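Local coordinates for protein halogenase PltM (Pseudomonas fluorescens, PDB 6BZN) that acts as an FAD-dependent halogenase of phenolic compounds, unusually tolerant both of its substrate and of the halide it installs, at residues I83-I86 / A87-S90; Q378-Q381 / F382-V385; R445-D448 / A449-A453. All coordinates share one frame; numbering follows the deposited sequence.

Contact 1: I83-I86 / A87-S90; sequences IPEI and AYLS
A87 O is gripped twice by S90, from the backbone N at 3.0 Å and from the hydroxyl, while the N-H of A87 leans weakly on P84 O one turn back. S90 OG donates to A87 O over 2.9 Å and lies in the carbonyl plane, and S90 N supplies the ordinary turn bond. Across the two halves the one sound bond is L89 N to I86 O, 3.1 Å; the bond from Y88 N to E85 O is weak. The links between the halves of the short helix 84-88 span three residues, as in a 3-10 helix, though two of them are weak. It follows helix 68-81 in the FAD-binding part of this flavin-dependent halogenase, and the L89 side chain lies about 4 Å from that of I33, a residue that contacts FAD when the cofactor is bound. The Y88 ring folds back because CG sits beside the backbone N (chi1 -64°). One of its faces then receives E85 CA in a CH-pi contact, 4.1 Å from the centroid; P84 O lies over the same face, likewise offset toward the rim. E85 CG reaches Y88 CE2 at 3.8 Å, and beyond it the carboxylate turns off to form a salt bridge with K153. I86 packs between helices 33-44 and 68-81.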
# COMPACT_ATOMS: atom_id res chain seq x y z
N ILE A 83 -0.74 14.33 -17.23
CA ILE A 83 -1.25 15.14 -16.14
C ILE A 83 -0.10 15.38 -15.18
O ILE A 83 0.11 14.57 -14.26
CB ILE A 83 -2.45 14.48 -15.43
CG1 ILE A 83 -3.52 14.10 -16.44
CG2 ILE A 83 -3.00 15.45 -14.40
CD1 ILE A 83 -4.79 13.47 -15.88
N PRO A 84 0.64 16.48 -15.35
CA PRO A 84 1.78 16.76 -14.46
C PRO A 84 1.51 16.73 -12.95
O PRO A 84 2.39 16.30 -12.19
CB PRO A 84 2.19 18.18 -14.85
CG PRO A 84 1.78 18.32 -16.26
CD PRO A 84 0.61 17.42 -16.49
N GLU A 85 0.34 17.19 -12.50
CA GLU A 85 0.06 17.29 -11.06
C GLU A 85 0.04 15.94 -10.36
O GLU A 85 0.27 15.89 -9.17
CB GLU A 85 -1.27 18.04 -10.75
CG GLU A 85 -1.16 19.56 -10.90
CD GLU A 85 -2.33 20.33 -10.28
OE1 GLU A 85 -3.46 19.79 -10.22
OE2 GLU A 85 -2.10 21.50 -9.85
N ILE A 86 -0.23 14.87 -11.10
CA ILE A 86 -0.18 13.54 -10.51
C ILE A 86 1.25 13.23 -10.03
O ILE A 86 1.43 12.67 -8.94
CB ILE A 86 -0.73 12.46 -11.48
CG1 ILE A 86 -2.22 12.67 -11.70
CG2 ILE A 86 -0.51 11.06 -10.91
CD1 ILE A 86 -2.83 11.73 -12.72
N ALA A 87 2.27 13.60 -10.81
CA ALA A 87 3.67 13.33 -10.43
C ALA A 87 4.09 14.10 -9.17
O ALA A 87 4.92 13.62 -8.41
CB ALA A 87 4.64 13.64 -11.58
N TYR A 88 3.50 15.26 -8.92
CA TYR A 88 3.75 15.99 -7.66
C TYR A 88 3.56 15.12 -6.42
O TYR A 88 4.34 15.21 -5.47
CB TYR A 88 2.83 17.21 -7.51
CG TYR A 88 3.04 18.30 -8.53
CD1 TYR A 88 4.17 18.32 -9.35
CD2 TYR A 88 2.13 19.35 -8.63
CE1 TYR A 88 4.36 19.32 -10.28
CE2 TYR A 88 2.33 20.37 -9.55
CZ TYR A 88 3.45 20.34 -10.37
OH TYR A 88 3.70 21.32 -11.29
N LEU A 89 2.55 14.25 -6.47
CA LEU A 89 2.20 13.42 -5.33
C LEU A 89 3.26 12.36 -5.01
O LEU A 89 3.21 11.77 -3.95
CB LEU A 89 0.82 12.77 -5.57
CG LEU A 89 -0.32 13.76 -5.76
CD1 LEU A 89 -1.61 13.03 -6.10
CD2 LEU A 89 -0.50 14.65 -4.54
N SER A 90 4.22 12.12 -5.90
CA SER A 90 5.32 11.18 -5.61
C SER A 90 6.50 11.79 -4.86
O SER A 90 7.34 11.04 -4.40
CB SER A 90 5.83 10.53 -6.88
OG SER A 90 6.59 11.43 -7.67

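Contact 2: Q378-Q381 / F382-V385; sequences QREQ and FIEV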
# COMPACT_ATOMS: atom_id res chain seq x y z
N GLN A 378 -16.84 -6.37 -22.78
CA GLN A 378 -16.80 -7.80 -22.46
C GLN A 378 -15.73 -8.07 -21.41
O GLN A 378 -14.63 -7.49 -21.47
CB GLN A 378 -16.50 -8.61 -23.72
CG GLN A 378 -17.56 -8.48 -24.81
CD GLN A 378 -18.84 -9.22 -24.46
OE1 GLN A 378 -18.82 -10.43 -24.23
NE2 GLN A 378 -19.97 -8.52 -24.41
N ARG A 379 -16.04 -8.97 -20.48
CA ARG A 379 -15.14 -9.35 -19.39
C ARG A 379 -13.72 -9.64 -19.88
O ARG A 379 -12.74 -9.19 -19.27
CB ARG A 379 -15.69 -10.58 -18.66
CG ARG A 379 -14.73 -11.25 -17.68
CD ARG A 379 -15.40 -12.33 -16.85
NE ARG A 379 -14.41 -13.29 -16.36
CZ ARG A 379 -13.62 -13.10 -15.30
NH1 ARG A 379 -13.69 -11.99 -14.56
NH2 ARG A 379 -12.75 -14.04 -14.97
N GLU A 380 -13.59 -10.39 -20.98
CA GLU A 380 -12.28 -10.82 -21.46
C GLU A 380 -11.34 -9.65 -21.79
O GLU A 380 -10.13 -9.78 -21.66
CB GLU A 380 -12.42 -11.78 -22.66
CG GLU A 380 -11.16 -12.59 -23.00
CD GLU A 380 -10.73 -13.62 -21.93
OE1 GLU A 380 -11.47 -13.87 -20.95
OE2 GLU A 380 -9.62 -14.18 -22.08
N GLN A 381 -11.89 -8.49 -22.16
CA GLN A 381 -11.08 -7.30 -22.42
C GLN A 381 -10.32 -6.85 -21.17
O GLN A 381 -9.30 -6.21 -21.29
CB GLN A 381 -11.94 -6.12 -22.90
CG GLN A 381 -12.59 -6.33 -24.27
CD GLN A 381 -13.81 -5.43 -24.48
OE1 GLN A 381 -14.90 -5.91 -24.82
NE2 GLN A 381 -13.64 -4.14 -24.25
N PHE A 382 -10.85 -7.16 -19.99
CA PHE A 382 -10.27 -6.68 -18.72
C PHE A 382 -9.57 -7.78 -17.94
O PHE A 382 -9.15 -7.56 -16.81
CB PHE A 382 -11.37 -6.01 -17.89
CG PHE A 382 -12.15 -4.98 -18.66
CD1 PHE A 382 -11.55 -3.79 -19.03
CD2 PHE A 382 -13.47 -5.20 -19.03
CE1 PHE A 382 -12.25 -2.83 -19.75
CE2 PHE A 382 -14.17 -4.25 -19.75
CZ PHE A 382 -13.55 -3.06 -20.12
N ILE A 383 -9.37 -8.94 -18.56
CA ILE A 383 -8.89 -10.11 -17.83
C ILE A 383 -7.51 -9.90 -17.21
O ILE A 383 -7.24 -10.39 -16.12
CB ILE A 383 -8.94 -11.40 -18.69
CG1 ILE A 383 -8.82 -12.65 -17.82
CG2 ILE A 383 -7.88 -11.40 -19.78
CD1 ILE A 383 -10.03 -12.92 -16.95
N GLU A 384 -6.64 -9.15 -17.88
CA GLU A 384 -5.31 -8.91 -17.34
C GLU A 384 -5.32 -7.95 -16.14
O GLU A 384 -4.39 -7.97 -15.33
CB GLU A 384 -4.36 -8.41 -18.43
CG GLU A 384 -4.12 -9.44 -19.54
CD GLU A 384 -3.45 -10.73 -19.09
OE1 GLU A 384 -2.62 -10.69 -18.15
OE2 GLU A 384 -3.73 -11.80 -19.69
N VAL A 385 -6.37 -7.13 -16.02
CA VAL A 385 -6.56 -6.32 -14.83
C VAL A 385 -6.84 -7.25 -13.63
O VAL A 385 -6.24 -7.11 -12.55
CB VAL A 385 -7.68 -5.27 -15.02
CG1 VAL A 385 -7.94 -4.49 -13.75
CG2 VAL A 385 -7.29 -4.30 -16.13
O HOH W 1 -6.90 -7.64 -20.37
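R379 and F382 close the tight side of this turn: F382 N donates to R379 O over 2.9 Å at an N-H...O angle of 153°. The buried F382 ring is packed from within the turn as well. Q381 CB sits over the centre of one ring face, 4.2 Å from the centroid, a CH-pi contact between neighbours in sequence, and Q378 O approaches F382 CD2 obliquely at 3.5 Å. Around the ring gather V332, W377, K367 and F188, the last with its ring plane inclined to that of F382. This is the 3-10 turn 379-381 leading into helix 383-406, with F382 at the N-cap position; its side chain is buried, and its carbonyl oxygen takes a weak bond from V385 N. A water stitches the junction on another side, donating to Q381 O at 2.9 Å and accepting from E384 N. The Q381 amide bonds at both ends, OE1 taking a weak bond from Q378 N while NE2 donates to R376 O. I383 is also closely packed on its R379 flank. With CG placed anti to the backbone N (chi1 169°), the extended R379 chain carries its guanidinium across the I383 side chain, so that I383 CD1 lies over one face, 3.5 Å from R379 NH2. The charge of R379 is met by E386 in the helix just beginning. The looser, solvent side belongs to the exposed E380: its carbonyl oxygen takes only a weak, long bond, I383 N to E380 O at 3.3 Å, and its side chain runs side by side with I383, E380 OE2 no nearer than 4.0 Å to I383 CG2.

Contact 3: R445-D448 / A449-A453; sequences RQFD and AALEA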
# COMPACT_ATOMS: atom_id res chain seq x y z
N ARG A 445 1.51 3.06 -26.19
CA ARG A 445 1.11 1.69 -26.51
C ARG A 445 2.22 0.70 -26.16
O ARG A 445 1.95 -0.37 -25.64
CB ARG A 445 0.69 1.53 -27.98
CG ARG A 445 -0.53 2.34 -28.40
CD ARG A 445 -1.70 2.24 -27.43
NE ARG A 445 -2.70 3.28 -27.62
CZ ARG A 445 -3.62 3.31 -28.59
NH1 ARG A 445 -3.69 2.34 -29.51
NH2 ARG A 445 -4.48 4.33 -28.64
N GLN A 446 3.45 1.09 -26.44
CA GLN A 446 4.61 0.29 -26.09
C GLN A 446 4.69 0.08 -24.57
O GLN A 446 4.91 -1.04 -24.11
CB GLN A 446 5.87 0.97 -26.61
CG GLN A 446 7.19 0.39 -26.14
CD GLN A 446 8.36 1.23 -26.63
OE1 GLN A 446 8.74 1.13 -27.79
NE2 GLN A 446 8.91 2.07 -25.75
N PHE A 447 4.51 1.15 -23.81
CA PHE A 447 4.50 1.05 -22.35
C PHE A 447 3.41 0.08 -21.85
O PHE A 447 3.68 -0.79 -21.01
CB PHE A 447 4.29 2.41 -21.68
CG PHE A 447 3.86 2.28 -20.24
CD1 PHE A 447 4.80 1.98 -19.25
CD2 PHE A 447 2.52 2.34 -19.89
CE1 PHE A 447 4.40 1.79 -17.93
CE2 PHE A 447 2.12 2.16 -18.58
CZ PHE A 447 3.05 1.87 -17.61
N ASP A 448 2.18 0.26 -22.33
CA ASP A 448 1.05 -0.58 -21.87
C ASP A 448 1.35 -2.05 -22.14
O ASP A 448 1.08 -2.93 -21.31
CB ASP A 448 -0.26 -0.23 -22.58
CG ASP A 448 -0.77 1.20 -22.28
OD1 ASP A 448 -0.30 1.87 -21.33
OD2 ASP A 448 -1.68 1.65 -23.02
N ALA A 449 1.90 -2.33 -23.33
CA ALA A 449 2.20 -3.71 -23.71
C ALA A 449 3.37 -4.27 -22.89
O ALA A 449 3.33 -5.42 -22.47
CB ALA A 449 2.47 -3.81 -25.21
N ALA A 450 4.38 -3.44 -22.61
CA ALA A 450 5.51 -3.87 -21.80
C ALA A 450 5.10 -4.22 -20.36
O ALA A 450 5.54 -5.23 -19.80
CB ALA A 450 6.60 -2.81 -21.80
N LEU A 451 4.24 -3.40 -19.76
CA LEU A 451 3.72 -3.70 -18.42
C LEU A 451 2.88 -4.98 -18.44
O LEU A 451 2.97 -5.81 -17.52
CB LEU A 451 2.90 -2.51 -17.88
CG LEU A 451 2.32 -2.64 -16.47
CD1 LEU A 451 3.40 -2.90 -15.43
CD2 LEU A 451 1.58 -1.36 -16.13
N GLU A 452 2.07 -5.17 -19.48
CA GLU A 452 1.24 -6.36 -19.55
C GLU A 452 2.05 -7.63 -19.82
O GLU A 452 1.67 -8.70 -19.39
CB GLU A 452 0.15 -6.20 -20.59
CG GLU A 452 -0.87 -7.31 -20.55
CD GLU A 452 -2.18 -6.91 -21.18
OE1 GLU A 452 -2.93 -6.13 -20.55
OE2 GLU A 452 -2.47 -7.40 -22.28
N ALA A 453 3.18 -7.49 -20.50
CA ALA A 453 4.00 -8.66 -20.86
C ALA A 453 4.91 -9.17 -19.74
O ALA A 453 5.62 -10.16 -19.93
CB ALA A 453 4.81 -8.34 -22.11
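F447 O takes the straightest bond of this helical turn, from L451 N at 2.9 Å with an N-H...O angle of 169°. Its companions are regular alpha-helical links four residues apart: A450 N to Q446 O at 2.9 Å, A449 N to R445 O at 3.0 Å, and E452 N to D448 O at 3.1 Å. The acids at the two ends of the last link each have a partner on another helix. D448 OD2 forms a salt bridge with R80 of helix 68-81, and E452 OE1 one with K367 of helix 352-374, so that the two carboxylates tie this turn to two other helices. Hydrophobic packing follows the same spacing on the buried face. F447 and L451 point the same way, side by side, and F447 CZ meets L451 CD2 at 3.8 Å, an oblique approach to the ring. Both reach out from the axis with CG opposite the backbone N (chi1 163° for F447, -178° for L451), which is what brings the end of the ring beside the leucine methyl. A450 adds a small methyl, its CB 3.4 Å from Q446 O. Helix 444-452 serves as plain packing: F447 fits among L76 and R80 of helix 68-81, L362 of helix 352-374, and L434 and L438 of helix 410-441; L451 rests on E359 and R363 of helix 352-374, and A450 on L434 of helix 410-441.

How the contacts relate
Contacts 2 and 3 meet directly, E384 CB lying 3.4 Å from E452 OE1, and both lean on helix 352-374, where K367 touches F382 and pairs with E452. Contact 1 stands apart, its nearest atoms about 12 Å from contact 3 and about 17 Å from contact 2, yet it shares helix 68-81 with contact 3. Contacts 1 and 3 are partly buried; contact 2 is a surface turn with one buried ring. The chemistry follows: three-residue bonds, several of them weak, in the short turns of 83-90 and 378-385, full alpha-helical bonding in 445-453. Contact 1 alone borders the FAD site.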